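Local coordinates for nitrogenase molybdenum-iron protein alpha chain (Clostridium pasteurianum, PDB 4WN9), which forms, together with the beta chain, the nitrogenase component that reduces dinitrogen to ammonia and carries the iron-molybdenum cofactor and the shared [8Fe-7S] cluster, at residues Ser179-His184 and Phe367-Asp372; Met61-Asp66 and Arg85-Lys90; His168-Glu173 and His185-Thr190. All coordinates share one frame; numbering follows the deposited sequence.

Interaction 1 (Ser179-His184 and Phe367-Asp372); sequences SQSAGH and FAHRDD. With ICS (iron-sulfur-molybdenum cluster with interstitial carbon), chain F.
Phe367 lays its ring across the start of helix 180-194, with Gln180 CB over one face and the end of the Gln180 side chain crossing its CD2-CE2 side at about a right angle. Amide and ring planes stand 57° apart. Gln180 OE1 lies 3.5 Å from Phe367 CD2 but is bonded to Gly50 N, and NE2 donates to homocitrate, so both ends of the amide are held. With chi1 at 51°, the Phe367 ring points to the cluster, CZ lying 3.2 Å from S2B. His184 reaches the same sulfide with its ring edge, NE2 lying 3.2 Å from S2B in the imidazole plane; its CE1 meets Phe367 CE1 at 3.7 Å. Farther from the metal, Ser181 OG and His369 NE2 share a hydrogen bond of 2.7 Å. Ser179 OG caps the helix by accepting from Ser181 N at 3.1 Å, and donates to a water that in turn donates to Phe367 O. The capped helix start and the loop before helix 370-374 meet behind His184 and Phe367, which, with Gln180 on homocitrate, form part of the FeMo-cofactor pocket of the nitrogenase alpha chain.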
loop_
_atom_site.group_PDB
_atom_site.type_symbol
_atom_site.label_atom_id
_atom_site.label_comp_id
_atom_site.label_asym_id
_atom_site.label_seq_id
_atom_site.Cartn_x
_atom_site.Cartn_y
_atom_site.Cartn_z
ATOM N N SER A 179 -13.989 -35.885 -18.033
ATOM C CA SER A 179 -14.002 -34.995 -16.877
ATOM C C SER A 179 -12.895 -35.378 -15.896
ATOM O O SER A 179 -12.131 -36.316 -16.136
ATOM C CB SER A 179 -15.358 -35.101 -16.151
ATOM O OG SER A 179 -15.511 -36.394 -15.584
ATOM N N GLN A 180 -12.815 -34.642 -14.791
ATOM C CA GLN A 180 -11.894 -34.956 -13.715
ATOM C C GLN A 180 -12.101 -36.360 -13.194
ATOM O O GLN A 180 -11.225 -36.906 -12.516
ATOM C CB GLN A 180 -12.081 -34.007 -12.512
ATOM C CG GLN A 180 -11.770 -32.554 -12.794
ATOM C CD GLN A 180 -12.997 -31.781 -13.238
ATOM O OE1 GLN A 180 -13.696 -32.180 -14.170
ATOM N NE2 GLN A 180 -13.282 -30.680 -12.550
ATOM N N SER A 181 -13.277 -36.929 -13.455
ATOM C CA SER A 181 -13.622 -38.220 -12.864
ATOM C C SER A 181 -12.596 -39.316 -13.175
ATOM O O SER A 181 -12.164 -40.039 -12.284
ATOM C CB SER A 181 -14.997 -38.682 -13.341
ATOM O OG SER A 181 -15.298 -39.893 -12.698
ATOM N N ALA A 182 -12.247 -39.439 -14.449
ATOM C CA ALA A 182 -11.315 -40.448 -14.913
ATOM C C ALA A 182 -9.986 -40.339 -14.191
ATOM O O ALA A 182 -9.357 -41.342 -13.925
ATOM C CB ALA A 182 -11.111 -40.325 -16.425
ATOM N N GLY A 183 -9.560 -39.116 -13.877
ATOM C CA GLY A 183 -8.355 -38.908 -13.102
ATOM C C GLY A 183 -8.456 -39.429 -11.687
ATOM O O GLY A 183 -7.476 -39.916 -11.141
ATOM N N HIS A 184 -9.637 -39.355 -11.081
ATOM C CA HIS A 184 -9.827 -39.942 -9.757
ATOM C C HIS A 184 -9.530 -41.439 -9.857
ATOM O O HIS A 184 -8.753 -42.005 -9.080
ATOM C CB HIS A 184 -11.266 -39.800 -9.256
ATOM C CG HIS A 184 -11.715 -38.392 -9.035
ATOM N ND1 HIS A 184 -13.049 -38.042 -8.974
ATOM C CD2 HIS A 184 -11.015 -37.247 -8.863
ATOM C CE1 HIS A 184 -13.149 -36.745 -8.749
ATOM N NE2 HIS A 184 -11.932 -36.237 -8.692
ATOM N N PHE A 367 -19.438 -33.651 -12.705
ATOM C CA PHE A 367 -18.817 -34.864 -13.238
ATOM C C PHE A 367 -19.147 -36.143 -12.460
ATOM O O PHE A 367 -18.535 -37.193 -12.698
ATOM C CB PHE A 367 -17.296 -34.688 -13.273
ATOM C CG PHE A 367 -16.716 -34.235 -11.973
ATOM C CD1 PHE A 367 -16.628 -35.094 -10.903
ATOM C CD2 PHE A 367 -16.238 -32.948 -11.828
ATOM C CE1 PHE A 367 -16.096 -34.680 -9.695
ATOM C CE2 PHE A 367 -15.690 -32.529 -10.638
ATOM C CZ PHE A 367 -15.619 -33.394 -9.567
ATOM N N ALA A 368 -20.118 -36.068 -11.547
ATOM C CA ALA A 368 -20.531 -37.247 -10.788
ATOM C C ALA A 368 -21.216 -38.271 -11.702
ATOM O O ALA A 368 -21.564 -37.973 -12.850
ATOM C CB ALA A 368 -21.454 -36.847 -9.646
ATOM N N HIS A 369 -21.387 -39.478 -11.191
ATOM C CA HIS A 369 -21.983 -40.563 -11.964
ATOM C C HIS A 369 -23.420 -40.812 -11.492
ATOM O O HIS A 369 -23.878 -40.223 -10.508
ATOM C CB HIS A 369 -21.158 -41.834 -11.787
ATOM C CG HIS A 369 -19.729 -41.692 -12.194
ATOM N ND1 HIS A 369 -18.885 -42.772 -12.323
ATOM C CD2 HIS A 369 -18.998 -40.603 -12.531
ATOM C CE1 HIS A 369 -17.682 -42.352 -12.676
ATOM N NE2 HIS A 369 -17.725 -41.039 -12.809
ATOM N N ARG A 370 -24.137 -41.692 -12.178
ATOM C CA ARG A 370 -25.509 -42.001 -11.767
ATOM C C ARG A 370 -25.597 -42.429 -10.278
ATOM O O ARG A 370 -26.554 -42.087 -9.609
ATOM C CB ARG A 370 -26.137 -43.042 -12.707
ATOM C CG ARG A 370 -26.734 -42.438 -13.984
ATOM C CD ARG A 370 -27.532 -43.473 -14.765
ATOM N NE ARG A 370 -28.524 -44.091 -13.892
ATOM C CZ ARG A 370 -28.826 -45.381 -13.871
ATOM N NH1 ARG A 370 -28.226 -46.225 -14.697
ATOM N NH2 ARG A 370 -29.722 -45.833 -13.003
ATOM N N ASP A 371 -24.601 -43.135 -9.751
ATOM C CA ASP A 371 -24.675 -43.573 -8.358
ATOM C C ASP A 371 -24.556 -42.445 -7.329
ATOM O O ASP A 371 -24.961 -42.613 -6.167
ATOM C CB ASP A 371 -23.683 -44.697 -8.036
ATOM C CG ASP A 371 -22.291 -44.435 -8.550
ATOM O OD1 ASP A 371 -22.145 -43.946 -9.694
ATOM O OD2 ASP A 371 -21.335 -44.756 -7.808
ATOM N N ASP A 372 -24.037 -41.291 -7.737
ATOM C CA ASP A 372 -23.961 -40.167 -6.814
ATOM C C ASP A 372 -25.284 -39.440 -6.790
ATOM O O ASP A 372 -25.625 -38.830 -5.800
ATOM C CB ASP A 372 -22.857 -39.212 -7.234
ATOM C CG ASP A 372 -21.512 -39.876 -7.259
ATOM O OD1 ASP A 372 -21.023 -40.222 -6.174
ATOM O OD2 ASP A 372 -20.945 -40.040 -8.364
HETATM FE FE1 ICS F . -14.536 -34.974 -4.166
HETATM MO MO1 ICS F . -13.269 -28.668 -6.806
HETATM FE FE2 ICS F . -13.622 -33.655 -6.278
HETATM FE FE3 ICS F . -13.110 -32.752 -3.817
HETATM FE FE4 ICS F . -15.579 -32.657 -4.767
HETATM FE FE5 ICS F . -15.098 -30.344 -5.769
HETATM FE FE6 ICS F . -13.126 -31.303 -7.234
HETATM FE FE7 ICS F . -12.659 -30.400 -4.852
HETATM C CX ICS F . -13.915 -31.866 -5.437
HETATM S S1A ICS F . -15.687 -34.548 -6.075
HETATM S S1B ICS F . -14.777 -30.006 -7.975
HETATM S S2A ICS F . -12.369 -34.707 -4.717
HETATM S S2B ICS F . -12.742 -33.188 -8.279
HETATM S S3A ICS F . -17.083 -31.085 -4.993
HETATM S S3B ICS F . -11.365 -30.081 -6.671
HETATM S S4A ICS F . -14.998 -33.279 -2.667
HETATM S S4B ICS F . -14.097 -28.710 -4.617
HETATM S S5A ICS F . -11.750 -31.187 -2.986
HETATM O O HOH W 1 -17.793 -37.515 -15.321
#

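Interaction 2 (Met61-Asp66 and Arg85-Lys90). With ICS (iron-sulfur-molybdenum cluster with interstitial carbon), chain F.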
loop_
_atom_site.group_PDB
_atom_site.type_symbol
_atom_site.label_atom_id
_atom_site.label_comp_id
_atom_site.label_asym_id
_atom_site.label_seq_id
_atom_site.Cartn_x
_atom_site.Cartn_y
_atom_site.Cartn_z
ATOM N N MET A 61 -3.698 -36.879 -5.897
ATOM C CA MET A 61 -2.274 -37.024 -5.601
ATOM C C MET A 61 -1.628 -35.768 -4.994
ATOM O O MET A 61 -0.931 -35.841 -3.981
ATOM C CB MET A 61 -1.522 -37.417 -6.869
ATOM C CG MET A 61 -1.870 -38.811 -7.391
ATOM S SD MET A 61 -1.853 -40.039 -6.068
ATOM C CE MET A 61 -0.116 -40.018 -5.644
ATOM N N GLY A 62 -1.850 -34.617 -5.612
ATOM C CA GLY A 62 -1.197 -33.377 -5.173
ATOM C C GLY A 62 -1.032 -33.180 -3.680
ATOM O O GLY A 62 0.056 -32.862 -3.200
ATOM N N PRO A 63 -2.104 -33.387 -2.915
ATOM C CA PRO A 63 -2.031 -33.164 -1.471
ATOM C C PRO A 63 -1.022 -34.000 -0.667
ATOM O O PRO A 63 -0.721 -33.638 0.473
ATOM C CB PRO A 63 -3.444 -33.501 -1.004
ATOM C CG PRO A 63 -4.299 -33.294 -2.202
ATOM C CD PRO A 63 -3.454 -33.792 -3.331
ATOM N N ILE A 64 -0.535 -35.107 -1.217
ATOM C CA ILE A 64 0.499 -35.878 -0.521
ATOM C C ILE A 64 1.778 -35.047 -0.464
ATOM O O ILE A 64 2.497 -34.925 -1.448
ATOM C CB ILE A 64 0.771 -37.247 -1.179
ATOM C CG1 ILE A 64 -0.441 -38.166 -1.000
ATOM C CG2 ILE A 64 2.011 -37.882 -0.573
ATOM C CD1 ILE A 64 -0.360 -39.439 -1.812
ATOM N N LYS A 65 2.063 -34.508 0.717
ATOM C CA LYS A 65 2.978 -33.372 0.856
ATOM C C LYS A 65 4.467 -33.679 0.724
ATOM O O LYS A 65 5.244 -32.809 0.334
ATOM C CB LYS A 65 2.726 -32.686 2.194
ATOM C CG LYS A 65 2.972 -33.585 3.392
ATOM C CD LYS A 65 2.398 -32.990 4.655
ATOM C CE LYS A 65 2.379 -34.013 5.779
ATOM N NZ LYS A 65 1.815 -33.458 7.033
ATOM N N ASP A 66 4.879 -34.898 1.058
ATOM C CA ASP A 66 6.314 -35.222 1.088
ATOM C C ASP A 66 6.707 -36.005 -0.139
ATOM O O ASP A 66 7.796 -36.573 -0.214
ATOM C CB ASP A 66 6.703 -35.972 2.374
ATOM C CG ASP A 66 5.855 -37.210 2.620
ATOM O OD1 ASP A 66 5.095 -37.604 1.720
ATOM O OD2 ASP A 66 5.934 -37.781 3.728
ATOM N N ARG A 85 -6.087 -24.877 -5.746
ATOM C CA ARG A 85 -6.866 -25.778 -4.912
ATOM C C ARG A 85 -6.223 -25.755 -3.512
ATOM O O ARG A 85 -5.022 -26.053 -3.349
ATOM C CB ARG A 85 -6.890 -27.185 -5.511
ATOM C CG ARG A 85 -7.707 -28.177 -4.709
ATOM C CD ARG A 85 -8.026 -29.433 -5.503
ATOM N NE ARG A 85 -8.612 -30.512 -4.684
ATOM C CZ ARG A 85 -7.920 -31.503 -4.122
ATOM N NH1 ARG A 85 -8.551 -32.434 -3.428
ATOM N NH2 ARG A 85 -6.599 -31.571 -4.239
ATOM N N ARG A 86 -7.016 -25.397 -2.507
ATOM C CA ARG A 86 -6.470 -25.020 -1.191
ATOM C C ARG A 86 -6.336 -26.167 -0.159
ATOM O O ARG A 86 -6.731 -26.013 1.019
ATOM C CB ARG A 86 -7.331 -23.912 -0.602
ATOM C CG ARG A 86 -7.506 -22.698 -1.502
ATOM C CD ARG A 86 -8.459 -21.698 -0.878
ATOM N NE ARG A 86 -8.039 -21.370 0.478
ATOM C CZ ARG A 86 -8.754 -21.614 1.574
ATOM N NH1 ARG A 86 -8.254 -21.290 2.764
ATOM N NH2 ARG A 86 -9.958 -22.171 1.484
ATOM N N PHE A 87 -5.762 -27.292 -0.581
ATOM C CA PHE A 87 -5.457 -28.366 0.366
ATOM C C PHE A 87 -4.352 -27.864 1.288
ATOM O O PHE A 87 -3.335 -27.365 0.823
ATOM C CB PHE A 87 -5.060 -29.706 -0.313
ATOM C CG PHE A 87 -4.077 -29.581 -1.461
ATOM C CD1 PHE A 87 -2.702 -29.576 -1.233
ATOM C CD2 PHE A 87 -4.535 -29.527 -2.773
ATOM C CE1 PHE A 87 -1.802 -29.484 -2.286
ATOM C CE2 PHE A 87 -3.651 -29.435 -3.834
ATOM C CZ PHE A 87 -2.276 -29.412 -3.592
ATOM N N LYS A 88 -4.576 -27.967 2.592
ATOM C CA LYS A 88 -3.599 -27.497 3.556
ATOM C C LYS A 88 -2.634 -28.591 3.992
ATOM O O LYS A 88 -3.013 -29.751 4.179
ATOM C CB LYS A 88 -4.319 -26.878 4.743
ATOM C CG LYS A 88 -5.166 -25.665 4.348
ATOM C CD LYS A 88 -4.426 -24.837 3.302
ATOM C CE LYS A 88 -4.805 -23.374 3.311
ATOM N NZ LYS A 88 -3.656 -22.567 2.819
ATOM N N SER A 89 -1.373 -28.210 4.141
ATOM C CA SER A 89 -0.345 -29.122 4.552
ATOM C C SER A 89 0.532 -28.438 5.591
ATOM O O SER A 89 0.744 -27.223 5.529
ATOM C CB SER A 89 0.534 -29.531 3.374
ATOM O OG SER A 89 -0.216 -30.149 2.347
ATOM N N LYS A 90 1.044 -29.223 6.539
ATOM C CA LYS A 90 2.198 -28.797 7.319
ATOM C C LYS A 90 3.271 -29.877 7.454
ATOM O O LYS A 90 3.035 -31.068 7.211
ATOM C CB LYS A 90 1.782 -28.251 8.689
ATOM C CG LYS A 90 0.848 -29.122 9.485
ATOM C CD LYS A 90 0.460 -28.399 10.767
ATOM C CE LYS A 90 -0.878 -28.873 11.302
ATOM N NZ LYS A 90 -0.895 -30.353 11.462
HETATM FE FE1 ICS F . -14.536 -34.974 -4.166
HETATM MO MO1 ICS F . -13.269 -28.668 -6.806
HETATM FE FE2 ICS F . -13.622 -33.655 -6.278
HETATM FE FE3 ICS F . -13.110 -32.752 -3.817
HETATM FE FE4 ICS F . -15.579 -32.657 -4.767
HETATM FE FE5 ICS F . -15.098 -30.344 -5.769
HETATM FE FE6 ICS F . -13.126 -31.303 -7.234
HETATM FE FE7 ICS F . -12.659 -30.400 -4.852
HETATM C CX ICS F . -13.915 -31.866 -5.437
HETATM S S1A ICS F . -15.687 -34.548 -6.075
HETATM S S1B ICS F . -14.777 -30.006 -7.975
HETATM S S2A ICS F . -12.369 -34.707 -4.717
HETATM S S2B ICS F . -12.742 -33.188 -8.279
HETATM S S3A ICS F . -17.083 -31.085 -4.993
HETATM S S3B ICS F . -11.365 -30.081 -6.671
HETATM S S4A ICS F . -14.998 -33.279 -2.667
HETATM S S4B ICS F . -14.097 -28.710 -4.617
HETATM S S5A ICS F . -11.750 -31.187 -2.986
HETATM O O HOH W 2 -2.528 -31.704 1.808
#
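Pro63 packs its ring over a face of Phe87 where two loops run side by side, one opening with the type I beta turn Met61-Ile64, the other leading from the cofactor pocket toward strand 104-105. Pro63 CG lies 4.0 Å from the centroid of the Phe87 ring and 20° off its normal, a CH-pi contact; Pro63 CA covers the same ring near CD1. A chi1 of 45° folds the Phe87 ring over the proline and the Gly62-Pro63 peptide. Beside it, the Arg85 chain is extended from CG to NE and crosses Pro63 at about a right angle. Its guanidinium turns an edge to the proline, NH2 being 3.5 Å from Pro63 CG, while NE approaches sulfide S3B of the cofactor at 3.4 Å and NH1 lies 3.5 Å from S5A. This cationic group, which also touches homocitrate, would be expected to stabilise negative charge on the cluster. Farther along, one water donates to both Pro63 O and Ser89 OG, a hydroxyl also bonded to Asn100. Lys65, extended beyond CG, runs past Ser89 to salt bridges with Asp241 and Glu92, and its NZ donates to Lys90 O at 2.7 Å, with a C=O...N angle of 163°.

Interaction 3 (His168-Glu173 and His185-Thr190); sequences HAFSCE and HIANNT
Phe170, at the end of strand 167-170, makes the largest contribution from its segment to the apolar packing against helix 180-194. Its CE2 corner lies against Ala187 and Thr190, about one turn apart, 3.7 Å from Ala187 CA and equally far from Thr190 CB. CG stands beside the backbone N, opposite the carbonyl carbon (chi1 -66°), and this brings the ring to the helix although the CB bond itself does not aim there. Other parts of the fold also touch the ring: Tyr140, with nearly parallel planes, and Cys56 of helix 52-61. Thr190 adds its methyl, CG2 being 4.1 Å from Phe170 CZ and 4.5 Å from His168 CB.

A second apolar contact lies where the strand gives way to a loop. Ile186 points its extended CG1-CD1 arm (chi2 171°) at this bend, with CD1 4.0 Å from Cys172 CA.

Polar atoms of the two segments meet mostly carbon across the interface. Ser171 O lies 3.3 Å from Ile186 CD1, yet accepts a hydrogen bond from Lys176 NZ; Ile186 O sits at the Phe170 edge, near the ring plane. His168 directs NE2 to Tyr244 OH, so its polar end is engaged outside this contact.

Strand 168-170 and helix 185-190 run nearly antiparallel, at 153°, with axes 9.2 Å apart. They form a strand-loop-helix unit on the strand that is outermost, within this chain, in a parallel four-stranded sheet, the alpha/beta layering of this nitrogenase domain. The chemistry across the interface is essentially that of van der Waals packing, so the seat of the helix against the strand probably rests on side-chain shape, close to Cys172, whose side chain is about 7 Å from the [8Fe-7S] cluster.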
loop_
_atom_site.group_PDB
_atom_site.type_symbol
_atom_site.label_atom_id
_atom_site.label_comp_id
_atom_site.label_asym_id
_atom_site.label_seq_id
_atom_site.Cartn_x
_atom_site.Cartn_y
_atom_site.Cartn_z
ATOM N N HIS A 168 6.138 -43.056 -9.180
ATOM C CA HIS A 168 4.822 -43.488 -9.632
ATOM C C HIS A 168 4.403 -42.758 -10.895
ATOM O O HIS A 168 4.325 -41.527 -10.905
ATOM C CB HIS A 168 3.786 -43.268 -8.529
ATOM C CG HIS A 168 4.099 -43.987 -7.250
ATOM N ND1 HIS A 168 4.418 -45.328 -7.208
ATOM C CD2 HIS A 168 4.117 -43.557 -5.966
ATOM C CE1 HIS A 168 4.630 -45.688 -5.954
ATOM N NE2 HIS A 168 4.455 -44.632 -5.181
ATOM N N ALA A 169 4.156 -43.519 -11.963
ATOM C CA ALA A 169 3.655 -42.956 -13.196
ATOM C C ALA A 169 2.129 -42.978 -13.210
ATOM O O ALA A 169 1.498 -43.916 -12.726
ATOM C CB ALA A 169 4.210 -43.703 -14.403
ATOM N N PHE A 170 1.549 -41.929 -13.774
ATOM C CA PHE A 170 0.109 -41.848 -13.957
ATOM C C PHE A 170 -0.231 -41.433 -15.389
ATOM O O PHE A 170 0.187 -40.374 -15.875
ATOM C CB PHE A 170 -0.484 -40.849 -12.980
ATOM C CG PHE A 170 -0.374 -41.259 -11.540
ATOM C CD1 PHE A 170 0.754 -40.961 -10.810
ATOM C CD2 PHE A 170 -1.426 -41.895 -10.908
ATOM C CE1 PHE A 170 0.856 -41.313 -9.475
ATOM C CE2 PHE A 170 -1.336 -42.247 -9.580
ATOM C CZ PHE A 170 -0.197 -41.959 -8.860
ATOM N N SER A 171 -1.006 -42.263 -16.069
ATOM C CA SER A 171 -1.386 -41.959 -17.427
ATOM C C SER A 171 -2.732 -41.239 -17.424
ATOM O O SER A 171 -3.770 -41.796 -17.820
ATOM C CB SER A 171 -1.376 -43.227 -18.282
ATOM O OG SER A 171 -0.030 -43.658 -18.500
ATOM N N CYS A 172 -2.678 -39.975 -16.977
ATOM C CA CYS A 172 -3.850 -39.107 -16.880
ATOM C C CYS A 172 -3.932 -37.992 -17.936
ATOM O O CYS A 172 -4.398 -36.879 -17.642
ATOM C CB CYS A 172 -3.931 -38.500 -15.475
ATOM S SG CYS A 172 -2.408 -37.786 -14.811
ATOM N N GLU A 173 -3.504 -38.286 -19.160
ATOM C CA GLU A 173 -3.712 -37.362 -20.274
ATOM C C GLU A 173 -5.114 -36.746 -20.153
ATOM O O GLU A 173 -6.070 -37.416 -19.753
ATOM C CB GLU A 173 -3.571 -38.084 -21.616
ATOM C CG GLU A 173 -2.146 -38.483 -21.980
ATOM C CD GLU A 173 -1.710 -39.868 -21.474
ATOM O OE1 GLU A 173 -0.656 -40.329 -21.934
ATOM O OE2 GLU A 173 -2.368 -40.487 -20.620
ATOM N N HIS A 185 -10.195 -42.066 -10.814
ATOM C CA HIS A 185 -10.117 -43.503 -11.013
ATOM C C HIS A 185 -8.673 -43.892 -11.280
ATOM O O HIS A 185 -8.147 -44.823 -10.673
ATOM C CB HIS A 185 -11.007 -43.906 -12.188
ATOM C CG HIS A 185 -11.329 -45.368 -12.233
ATOM N ND1 HIS A 185 -12.429 -45.867 -12.896
ATOM C CD2 HIS A 185 -10.702 -46.439 -11.686
ATOM C CE1 HIS A 185 -12.458 -47.182 -12.768
ATOM N NE2 HIS A 185 -11.418 -47.553 -12.043
ATOM N N ILE A 186 -8.032 -43.166 -12.192
ATOM C CA ILE A 186 -6.647 -43.440 -12.571
ATOM C C ILE A 186 -5.727 -43.390 -11.348
ATOM O O ILE A 186 -4.919 -44.281 -11.140
ATOM C CB ILE A 186 -6.177 -42.481 -13.689
ATOM C CG1 ILE A 186 -6.845 -42.852 -15.012
ATOM C CG2 ILE A 186 -4.677 -42.545 -13.886
ATOM C CD1 ILE A 186 -6.618 -41.856 -16.128
ATOM N N ALA A 187 -5.872 -42.363 -10.521
ATOM C CA ALA A 187 -5.064 -42.249 -9.319
ATOM C C ALA A 187 -5.360 -43.377 -8.320
ATOM O O ALA A 187 -4.437 -43.940 -7.758
ATOM C CB ALA A 187 -5.274 -40.901 -8.660
ATOM N N ASN A 188 -6.640 -43.676 -8.087
ATOM C CA ASN A 188 -7.023 -44.732 -7.142
ATOM C C ASN A 188 -6.316 -46.054 -7.489
ATOM O O ASN A 188 -5.709 -46.682 -6.623
ATOM C CB ASN A 188 -8.542 -44.956 -7.123
ATOM C CG ASN A 188 -9.275 -44.025 -6.167
ATOM O OD1 ASN A 188 -9.957 -44.473 -5.241
ATOM N ND2 ASN A 188 -9.150 -42.732 -6.389
ATOM N N ASN A 189 -6.387 -46.459 -8.755
ATOM C CA ASN A 189 -5.689 -47.666 -9.220
ATOM C C ASN A 189 -4.241 -47.784 -8.731
ATOM O O ASN A 189 -3.911 -48.699 -7.977
ATOM C CB ASN A 189 -5.728 -47.758 -10.748
ATOM C CG ASN A 189 -7.136 -47.969 -11.277
ATOM O OD1 ASN A 189 -8.062 -48.217 -10.508
ATOM N ND2 ASN A 189 -7.309 -47.840 -12.589
ATOM N N THR A 190 -3.376 -46.865 -9.152
ATOM C CA THR A 190 -1.967 -46.945 -8.787
ATOM C C THR A 190 -1.723 -46.746 -7.298
ATOM O O THR A 190 -0.765 -47.285 -6.753
ATOM C CB THR A 190 -1.118 -45.926 -9.555
ATOM O OG1 THR A 190 -1.263 -46.163 -10.953
ATOM C CG2 THR A 190 0.351 -46.049 -9.174
#

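Along the chain interaction 2 closes first, and interactions 1 and 3 then interleave, their segments adjoining in the sequence. Helix 180-194 serves both: its first turn faces the cofactor in interaction 1, and its following turns rest against strand 167-170 in interaction 3, the centres 15 Å apart. Interactions 1 and 2 do not touch, their nearest atoms being about 7 Å apart and their centres 21 Å, yet both reach the iron-molybdenum cluster. Interactions 2 and 3, with centres 17 Å apart, meet through Met61, whose CE lies 3.8 Å from Phe170 CZ. Helix 180-194 thus links the cofactor site to the outermost strand, within this chain, of the four-stranded sheet.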